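Local coordinates for DNA damage response protein Rtt109, putative (Neosartorya fumigata, PDB 5ZB9) that probably transfers acetyl groups from acetyl-CoA to histone lysines, acting as a histone H3K56 acetyltransferase in the response to DNA damage, at residues L79-V91 with H127-F139. Residues are numbered along the deposited sequence; the frame is centred on the assembly and turned at random.
Sequences LVYGTAHLTTIFV and HQRPGVRLMVSLF. With GOL (glycerol), chain B.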
ATOM      1  N   LEU A  79       2.390  -2.417  -4.992  1.00 22.22           N
ATOM      2  CA  LEU A  79       1.689  -2.943  -6.155  1.00 20.14           C
ATOM      3  C   LEU A  79       0.598  -1.979  -6.602  1.00 25.41           C
ATOM      4  O   LEU A  79      -0.243  -1.564  -5.795  1.00 27.11           O
ATOM      5  CB  LEU A  79       1.083  -4.309  -5.846  1.00 23.58           C
ATOM      6  CG  LEU A  79       1.977  -5.305  -5.101  1.00 31.29           C
ATOM      7  CD1 LEU A  79       1.181  -6.563  -4.761  1.00 28.18           C
ATOM      8  CD2 LEU A  79       3.220  -5.645  -5.911  1.00 28.82           C
ATOM      9  N   VAL A  80       0.610  -1.615  -7.881  1.00 23.91           N
ATOM     10  CA  VAL A  80      -0.430  -0.751  -8.427  1.00 25.70           C
ATOM     11  C   VAL A  80      -1.376  -1.573  -9.285  1.00 25.99           C
ATOM     12  O   VAL A  80      -0.970  -2.141 -10.295  1.00 28.74           O
ATOM     13  CB  VAL A  80       0.150   0.406  -9.272  1.00 28.50           C
ATOM     14  CG1 VAL A  80      -0.961   1.350  -9.718  1.00 25.62           C
ATOM     15  CG2 VAL A  80       1.205   1.169  -8.491  1.00 20.68           C
ATOM     16  N   TYR A  81      -2.633  -1.652  -8.861  1.00 27.29           N
ATOM     17  CA  TYR A  81      -3.676  -2.340  -9.617  1.00 26.11           C
ATOM     18  C   TYR A  81      -4.520  -1.336 -10.386  1.00 29.39           C
ATOM     19  O   TYR A  81      -4.754  -0.225  -9.915  1.00 30.01           O
ATOM     20  CB  TYR A  81      -4.583  -3.157  -8.698  1.00 22.97           C
ATOM     21  CG  TYR A  81      -3.890  -4.222  -7.878  1.00 30.35           C
ATOM     22  CD1 TYR A  81      -3.384  -3.937  -6.613  1.00 25.25           C
ATOM     23  CD2 TYR A  81      -3.764  -5.518  -8.354  1.00 28.91           C
ATOM     24  CE1 TYR A  81      -2.765  -4.911  -5.862  1.00 25.01           C
ATOM     25  CE2 TYR A  81      -3.140  -6.498  -7.606  1.00 24.74           C
ATOM     26  CZ  TYR A  81      -2.644  -6.191  -6.365  1.00 26.96           C
ATOM     27  OH  TYR A  81      -2.028  -7.172  -5.624  1.00 31.16           O
ATOM     28  N   GLY A  82      -4.979  -1.733 -11.566  1.00 29.01           N
ATOM     29  CA  GLY A  82      -5.877  -0.903 -12.342  1.00 23.85           C
ATOM     30  C   GLY A  82      -7.046  -1.683 -12.909  1.00 27.69           C
ATOM     31  O   GLY A  82      -6.873  -2.756 -13.479  1.00 32.02           O
ATOM     32  N   THR A  83      -8.245  -1.153 -12.710  1.00 31.09           N
ATOM     33  CA  THR A  83      -9.423  -1.575 -13.460  1.00 38.15           C
ATOM     34  C   THR A  83      -9.963  -0.353 -14.197  1.00 39.89           C
ATOM     35  O   THR A  83      -9.367   0.724 -14.150  1.00 35.29           O
ATOM     36  CB  THR A  83     -10.536  -2.160 -12.559  1.00 33.75           C
ATOM     37  OG1 THR A  83     -11.003  -1.150 -11.654  1.00 34.71           O
ATOM     38  CG2 THR A  83     -10.038  -3.366 -11.784  1.00 27.18           C
ATOM     39  N   ALA A  84     -11.096  -0.508 -14.866  1.00 39.99           N
ATOM     40  CA  ALA A  84     -11.667   0.613 -15.585  1.00 36.56           C
ATOM     41  C   ALA A  84     -12.105   1.699 -14.610  1.00 39.31           C
ATOM     42  O   ALA A  84     -12.086   2.879 -14.954  1.00 42.68           O
ATOM     43  CB  ALA A  84     -12.825   0.162 -16.437  1.00 32.78           C
ATOM     44  N   HIS A  85     -12.469   1.313 -13.387  1.00 36.93           N
ATOM     45  CA  HIS A  85     -13.060   2.277 -12.453  1.00 42.19           C
ATOM     46  C   HIS A  85     -12.299   2.514 -11.144  1.00 34.62           C
ATOM     47  O   HIS A  85     -12.709   3.349 -10.333  1.00 33.56           O
ATOM     48  CB  HIS A  85     -14.493   1.852 -12.127  1.00 43.05           C
ATOM     49  CG  HIS A  85     -15.393   1.833 -13.321  1.00 58.72           C
ATOM     50  ND1 HIS A  85     -15.569   2.932 -14.136  1.00 56.43           N
ATOM     51  CD2 HIS A  85     -16.156   0.846 -13.848  1.00 60.96           C
ATOM     52  CE1 HIS A  85     -16.407   2.624 -15.109  1.00 59.30           C
ATOM     53  NE2 HIS A  85     -16.779   1.365 -14.957  1.00 65.01           N
ATOM     54  N   LEU A  86     -11.190   1.811 -10.941  1.00 32.94           N
ATOM     55  CA  LEU A  86     -10.418   1.985  -9.714  1.00 28.91           C
ATOM     56  C   LEU A  86      -8.923   1.790  -9.926  1.00 30.61           C
ATOM     57  O   LEU A  86      -8.502   0.827 -10.572  1.00 27.76           O
ATOM     58  CB  LEU A  86     -10.910   1.014  -8.639  1.00 25.88           C
ATOM     59  CG  LEU A  86     -10.304   1.122  -7.239  1.00 27.44           C
ATOM     60  CD1 LEU A  86     -10.627   2.474  -6.587  1.00 20.38           C
ATOM     61  CD2 LEU A  86     -10.788  -0.034  -6.370  1.00 20.46           C
ATOM     62  N   THR A  87      -8.130   2.722  -9.395  1.00 28.39           N
ATOM     63  CA  THR A  87      -6.693   2.520  -9.231  1.00 26.77           C
ATOM     64  C   THR A  87      -6.412   2.195  -7.769  1.00 26.63           C
ATOM     65  O   THR A  87      -6.848   2.916  -6.869  1.00 23.71           O
ATOM     66  CB  THR A  87      -5.858   3.754  -9.628  1.00 29.33           C
ATOM     67  OG1 THR A  87      -6.123   4.109 -10.987  1.00 34.83           O
ATOM     68  CG2 THR A  87      -4.364   3.459  -9.470  1.00 24.13           C
ATOM     69  N   THR A  88      -5.685   1.110  -7.531  1.00 26.98           N
ATOM     70  CA  THR A  88      -5.339   0.735  -6.169  1.00 25.15           C
ATOM     71  C   THR A  88      -3.839   0.670  -5.983  1.00 22.08           C
ATOM     72  O   THR A  88      -3.154  -0.107  -6.639  1.00 24.41           O
ATOM     73  CB  THR A  88      -5.952  -0.619  -5.777  1.00 22.56           C
ATOM     74  OG1 THR A  88      -7.376  -0.535  -5.879  1.00 25.74           O
ATOM     75  CG2 THR A  88      -5.579  -0.970  -4.343  1.00 23.07           C
ATOM     76  N   ILE A  89      -3.338   1.497  -5.076  1.00 18.16           N
ATOM     77  CA  ILE A  89      -1.936   1.469  -4.712  1.00 18.38           C
ATOM     78  C   ILE A  89      -1.749   0.734  -3.376  1.00 21.92           C
ATOM     79  O   ILE A  89      -2.106   1.242  -2.309  1.00 19.03           O
ATOM     80  CB  ILE A  89      -1.376   2.884  -4.644  1.00 22.20           C
ATOM     81  CG1 ILE A  89      -1.542   3.563  -6.012  1.00 23.41           C
ATOM     82  CG2 ILE A  89       0.084   2.864  -4.244  1.00 16.49           C
ATOM     83  CD1 ILE A  89      -0.976   4.954  -6.065  1.00 26.64           C
ATOM     84  N   PHE A  90      -1.204  -0.479  -3.452  1.00 19.96           N
ATOM     85  CA  PHE A  90      -1.114  -1.351  -2.289  1.00 19.58           C
ATOM     86  C   PHE A  90       0.322  -1.595  -1.866  1.00 19.55           C
ATOM     87  O   PHE A  90       1.157  -1.985  -2.683  1.00 20.34           O
ATOM     88  CB  PHE A  90      -1.795  -2.694  -2.575  1.00 21.12           C
ATOM     89  CG  PHE A  90      -1.603  -3.711  -1.488  1.00 17.07           C
ATOM     90  CD1 PHE A  90      -2.284  -3.595  -0.287  1.00 17.06           C
ATOM     91  CD2 PHE A  90      -0.742  -4.781  -1.666  1.00 16.96           C
ATOM     92  CE1 PHE A  90      -2.108  -4.535   0.725  1.00 17.60           C
ATOM     93  CE2 PHE A  90      -0.562  -5.722  -0.661  1.00 18.55           C
ATOM     94  CZ  PHE A  90      -1.245  -5.598   0.536  1.00 18.26           C
ATOM     95  N   VAL A  91       0.605  -1.367  -0.586  1.00 16.58           N
ATOM     96  CA  VAL A  91       1.930  -1.639  -0.035  1.00 18.27           C
ATOM     97  C   VAL A  91       2.026  -3.118   0.324  1.00 22.63           C
ATOM     98  O   VAL A  91       1.267  -3.601   1.162  1.00 21.04           O
ATOM     99  CB  VAL A  91       2.215  -0.788   1.215  1.00 20.05           C
ATOM    100  CG1 VAL A  91       3.648  -1.003   1.691  1.00 17.87           C
ATOM    101  CG2 VAL A  91       1.935   0.682   0.934  1.00 16.42           C
ATOM    102  N   HIS A 127      -0.097   7.918 -11.217  1.00 26.79           N
ATOM    103  CA  HIS A 127      -1.025   6.859 -11.611  1.00 28.61           C
ATOM    104  C   HIS A 127      -2.462   7.313 -11.495  1.00 27.43           C
ATOM    105  O   HIS A 127      -3.388   6.601 -11.884  1.00 33.94           O
ATOM    106  CB  HIS A 127      -0.783   5.597 -10.782  1.00 22.17           C
ATOM    107  CG  HIS A 127       0.527   4.951 -11.082  1.00 25.28           C
ATOM    108  ND1 HIS A 127       0.657   3.905 -11.969  1.00 30.14           N
ATOM    109  CD2 HIS A 127       1.780   5.249 -10.666  1.00 28.39           C
ATOM    110  CE1 HIS A 127       1.930   3.565 -12.061  1.00 32.41           C
ATOM    111  NE2 HIS A 127       2.632   4.365 -11.280  1.00 32.51           N
ATOM    112  N   GLN A 128      -2.629   8.515 -10.966  1.00 28.74           N
ATOM    113  CA  GLN A 128      -3.917   9.185 -10.944  1.00 35.10           C
ATOM    114  C   GLN A 128      -4.466   9.362 -12.361  1.00 33.40           C
ATOM    115  O   GLN A 128      -3.818   9.958 -13.207  1.00 35.83           O
ATOM    116  CB  GLN A 128      -3.780  10.541 -10.251  1.00 32.35           C
ATOM    117  CG  GLN A 128      -5.074  11.308 -10.131  1.00 33.20           C
ATOM    118  CD  GLN A 128      -6.074  10.595  -9.259  1.00 41.26           C
ATOM    119  OE1 GLN A 128      -6.921   9.843  -9.751  1.00 38.21           O
ATOM    120  NE2 GLN A 128      -5.984  10.823  -7.950  1.00 38.68           N
ATOM    121  N   ARG A 129      -5.653   8.829 -12.618  1.00 36.92           N
ATOM    122  CA  ARG A 129      -6.319   9.020 -13.902  1.00 34.17           C
ATOM    123  C   ARG A 129      -7.489   9.973 -13.722  1.00 34.75           C
ATOM    124  O   ARG A 129      -8.133   9.962 -12.676  1.00 42.73           O
ATOM    125  CB  ARG A 129      -6.814   7.694 -14.473  1.00 30.12           C
ATOM    126  CG  ARG A 129      -5.742   6.831 -15.097  1.00 40.68           C
ATOM    127  CD  ARG A 129      -6.350   5.537 -15.600  1.00 35.75           C
ATOM    128  NE  ARG A 129      -6.609   4.611 -14.508  1.00 42.55           N
ATOM    129  CZ  ARG A 129      -7.557   3.679 -14.516  1.00 47.31           C
ATOM    130  NH1 ARG A 129      -8.367   3.556 -15.559  1.00 50.48           N
ATOM    131  NH2 ARG A 129      -7.702   2.872 -13.471  1.00 38.30           N
ATOM    132  N   PRO A 130      -7.765  10.805 -14.739  1.00 36.92           N
ATOM    133  CA  PRO A 130      -8.888  11.753 -14.701  1.00 33.93           C
ATOM    134  C   PRO A 130     -10.233  11.059 -14.525  1.00 34.37           C
ATOM    135  O   PRO A 130     -10.554  10.132 -15.273  1.00 37.11           O
ATOM    136  CB  PRO A 130      -8.816  12.439 -16.068  1.00 32.71           C
ATOM    137  CG  PRO A 130      -7.403  12.267 -16.506  1.00 44.94           C
ATOM    138  CD  PRO A 130      -6.968  10.941 -15.971  1.00 40.58           C
ATOM    139  N   GLY A 131     -11.007  11.501 -13.541  1.00 31.70           N
ATOM    140  CA  GLY A 131     -12.320  10.938 -13.288  1.00 32.07           C
ATOM    141  C   GLY A 131     -12.350   9.557 -12.645  1.00 39.83           C
ATOM    142  O   GLY A 131     -13.427   9.042 -12.351  1.00 46.91           O
ATOM    143  N   VAL A 132     -11.186   8.953 -12.419  1.00 33.42           N
ATOM    144  CA  VAL A 132     -11.129   7.613 -11.838  1.00 33.26           C
ATOM    145  C   VAL A 132     -10.685   7.621 -10.376  1.00 32.61           C
ATOM    146  O   VAL A 132      -9.605   8.112 -10.045  1.00 35.22           O
ATOM    147  CB  VAL A 132     -10.182   6.705 -12.635  1.00 35.87           C
ATOM    148  CG1 VAL A 132     -10.053   5.340 -11.956  1.00 30.84           C
ATOM    149  CG2 VAL A 132     -10.672   6.563 -14.069  1.00 26.21           C
ATOM    150  N   ARG A 133     -11.531   7.075  -9.508  1.00 29.00           N
ATOM    151  CA  ARG A 133     -11.212   6.927  -8.091  1.00 25.56           C
ATOM    152  C   ARG A 133      -9.879   6.193  -7.879  1.00 28.28           C
ATOM    153  O   ARG A 133      -9.587   5.204  -8.563  1.00 23.80           O
ATOM    154  CB  ARG A 133     -12.348   6.187  -7.375  1.00 25.43           C
ATOM    155  CG  ARG A 133     -12.179   6.083  -5.874  1.00 28.74           C
ATOM    156  CD  ARG A 133     -13.444   5.580  -5.201  1.00 25.61           C
ATOM    157  NE  ARG A 133     -14.427   6.643  -5.021  1.00 31.09           N
ATOM    158  CZ  ARG A 133     -15.679   6.592  -5.464  1.00 37.79           C
ATOM    159  NH1 ARG A 133     -16.111   5.521  -6.118  1.00 36.84           N
ATOM    160  NH2 ARG A 133     -16.501   7.611  -5.250  1.00 39.14           N
ATOM    161  N   LEU A 134      -9.064   6.702  -6.956  1.00 22.30           N
ATOM    162  CA  LEU A 134      -7.788   6.074  -6.616  1.00 21.90           C
ATOM    163  C   LEU A 134      -7.708   5.761  -5.119  1.00 27.77           C
ATOM    164  O   LEU A 134      -8.098   6.572  -4.273  1.00 25.46           O
ATOM    165  CB  LEU A 134      -6.615   6.965  -7.023  1.00 27.78           C
ATOM    166  CG  LEU A 134      -5.219   6.365  -6.819  1.00 30.97           C
ATOM    167  CD1 LEU A 134      -4.296   6.834  -7.919  1.00 28.14           C
ATOM    168  CD2 LEU A 134      -4.624   6.712  -5.451  1.00 22.16           C
ATOM    169  N   MET A 135      -7.181   4.584  -4.801  1.00 25.84           N
ATOM    170  CA  MET A 135      -7.078   4.134  -3.420  1.00 22.33           C
ATOM    171  C   MET A 135      -5.646   3.754  -3.034  1.00 23.91           C
ATOM    172  O   MET A 135      -4.947   3.074  -3.790  1.00 21.72           O
ATOM    173  CB  MET A 135      -8.005   2.941  -3.194  1.00 26.00           C
ATOM    174  CG  MET A 135      -7.859   2.310  -1.834  1.00 31.40           C
ATOM    175  SD  MET A 135      -9.133   1.086  -1.494  1.00 38.35           S
ATOM    176  CE  MET A 135      -8.539  -0.310  -2.442  1.00 22.08           C
ATOM    177  N   VAL A 136      -5.210   4.212  -1.865  1.00 20.30           N
ATOM    178  CA  VAL A 136      -3.982   3.705  -1.271  1.00 18.90           C
ATOM    179  C   VAL A 136      -4.367   2.789  -0.128  1.00 20.41           C
ATOM    180  O   VAL A 136      -5.186   3.149   0.714  1.00 20.34           O
ATOM    181  CB  VAL A 136      -3.060   4.826  -0.759  1.00 21.78           C
ATOM    182  CG1 VAL A 136      -1.798   4.232  -0.135  1.00 17.55           C
ATOM    183  CG2 VAL A 136      -2.702   5.764  -1.887  1.00 18.70           C
ATOM    184  N   SER A 137      -3.783   1.601  -0.098  1.00 17.56           N
ATOM    185  CA  SER A 137      -4.188   0.615   0.875  1.00 17.15           C
ATOM    186  C   SER A 137      -2.998  -0.174   1.416  1.00 20.10           C
ATOM    187  O   SER A 137      -1.970  -0.310   0.753  1.00 18.56           O
ATOM    188  CB  SER A 137      -5.223  -0.333   0.251  1.00 21.02           C
ATOM    189  OG  SER A 137      -5.744  -1.240   1.215  1.00 26.25           O
ATOM    190  N   LEU A 138      -3.161  -0.701   2.625  1.00 21.13           N
ATOM    191  CA  LEU A 138      -2.136  -1.512   3.273  1.00 18.86           C
ATOM    192  C   LEU A 138      -2.724  -2.183   4.504  1.00 17.31           C
ATOM    193  O   LEU A 138      -3.741  -1.734   5.031  1.00 20.58           O
ATOM    194  CB  LEU A 138      -0.928  -0.653   3.671  1.00 12.86           C
ATOM    195  CG  LEU A 138      -1.177   0.432   4.728  1.00 16.44           C
ATOM    196  CD1 LEU A 138      -1.025  -0.089   6.173  1.00 15.24           C
ATOM    197  CD2 LEU A 138      -0.276   1.631   4.489  1.00 12.59           C
ATOM    198  N   PHE A 139      -2.080  -3.242   4.976  1.00 17.41           N
ATOM    199  CA  PHE A 139      -2.399  -3.764   6.296  1.00 21.52           C
ATOM    200  C   PHE A 139      -1.167  -3.590   7.172  1.00 19.01           C
ATOM    201  O   PHE A 139      -0.045  -3.700   6.697  1.00 21.95           O
ATOM    202  CB  PHE A 139      -2.870  -5.228   6.240  1.00 20.27           C
ATOM    203  CG  PHE A 139      -1.813  -6.209   5.816  1.00 23.17           C
ATOM    204  CD1 PHE A 139      -1.690  -6.586   4.485  1.00 26.22           C
ATOM    205  CD2 PHE A 139      -0.960  -6.789   6.753  1.00 26.12           C
ATOM    206  CE1 PHE A 139      -0.721  -7.512   4.090  1.00 28.41           C
ATOM    207  CE2 PHE A 139       0.014  -7.712   6.362  1.00 26.05           C
ATOM    208  CZ  PHE A 139       0.129  -8.071   5.035  1.00 23.01           C
TER
HETATM  209  C1  GOL B 601       2.941  -3.182   5.104  1.00 29.88           C
HETATM  210  O1  GOL B 601       2.883  -3.594   6.459  1.00 36.77           O
HETATM  211  C2  GOL B 601       2.909  -4.377   4.154  1.00 23.97           C
HETATM  212  O2  GOL B 601       3.795  -5.372   4.603  1.00 28.64           O
HETATM  213  C3  GOL B 601       1.510  -4.976   4.117  1.00 26.66           C
HETATM  214  O3  GOL B 601       0.558  -4.002   3.739  1.00 23.62           O
HETATM  215  O   HOH W   1     -14.198   5.905 -10.386  1.00 35.50           O
HETATM  216  O   HOH W   2      -7.057   7.258 -10.722  1.00 30.86           O
HETATM  217  O   HOH W   3      -3.516   4.172 -13.052  1.00 36.57           O
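Thr87 and Arg129 meet where the hairpin 79-91 faces the loop leading into strand 133-139. Thr87 CB lies 3.9 Å from Leu134 CD1. A chi1 of -58° sets OG1 of Thr87 beside the backbone N and anti to the carbonyl carbon, which puts CG2 anti to the N, on the apolar side, 3.7 Å from Leu134 CD1. OG1 accepts a hydrogen bond from Arg129 NH2 at 3.2 Å; one water links OG1 to Arg129 N and Val132 O.

Arg129 NH2 also donates to Thr83 O at 2.8 Å, with an N-H...O angle of 156°. Thr83 O in the guanidinium plane, Thr87 OG1 slightly tilted from it, and Val132 CG1 over one face, 3.7 Å above the plane and offset toward the rim, should limit rotation of the group.

Beyond this polar end strands 86-91 and 133-139 run parallel, their axes 17° apart. Alternating bonds follow: Thr87 N to Arg133 O, Met135 N to Thr87 O, Ile89 N to Met135 O (2.6 Å), Ser137 N to Ile89 O, and Val91 N to Ser137 O. On the face of Thr88, Met135 runs alongside, its CE 3.6 Å from Thr88 CG2. At the far end, glycerol O3 accepts from Phe139 N.

This is the parallel pairing of a beta-alpha-beta unit: helix 111-127 connects the strands and packs Leu123 and Val124 against Ile89, and Val124 against Val136. Strand 71-82 flanks 86-96 antiparallel, while strand 317-324 borders 133-140, bonding Leu134, Val136 and Leu138 through its backbone.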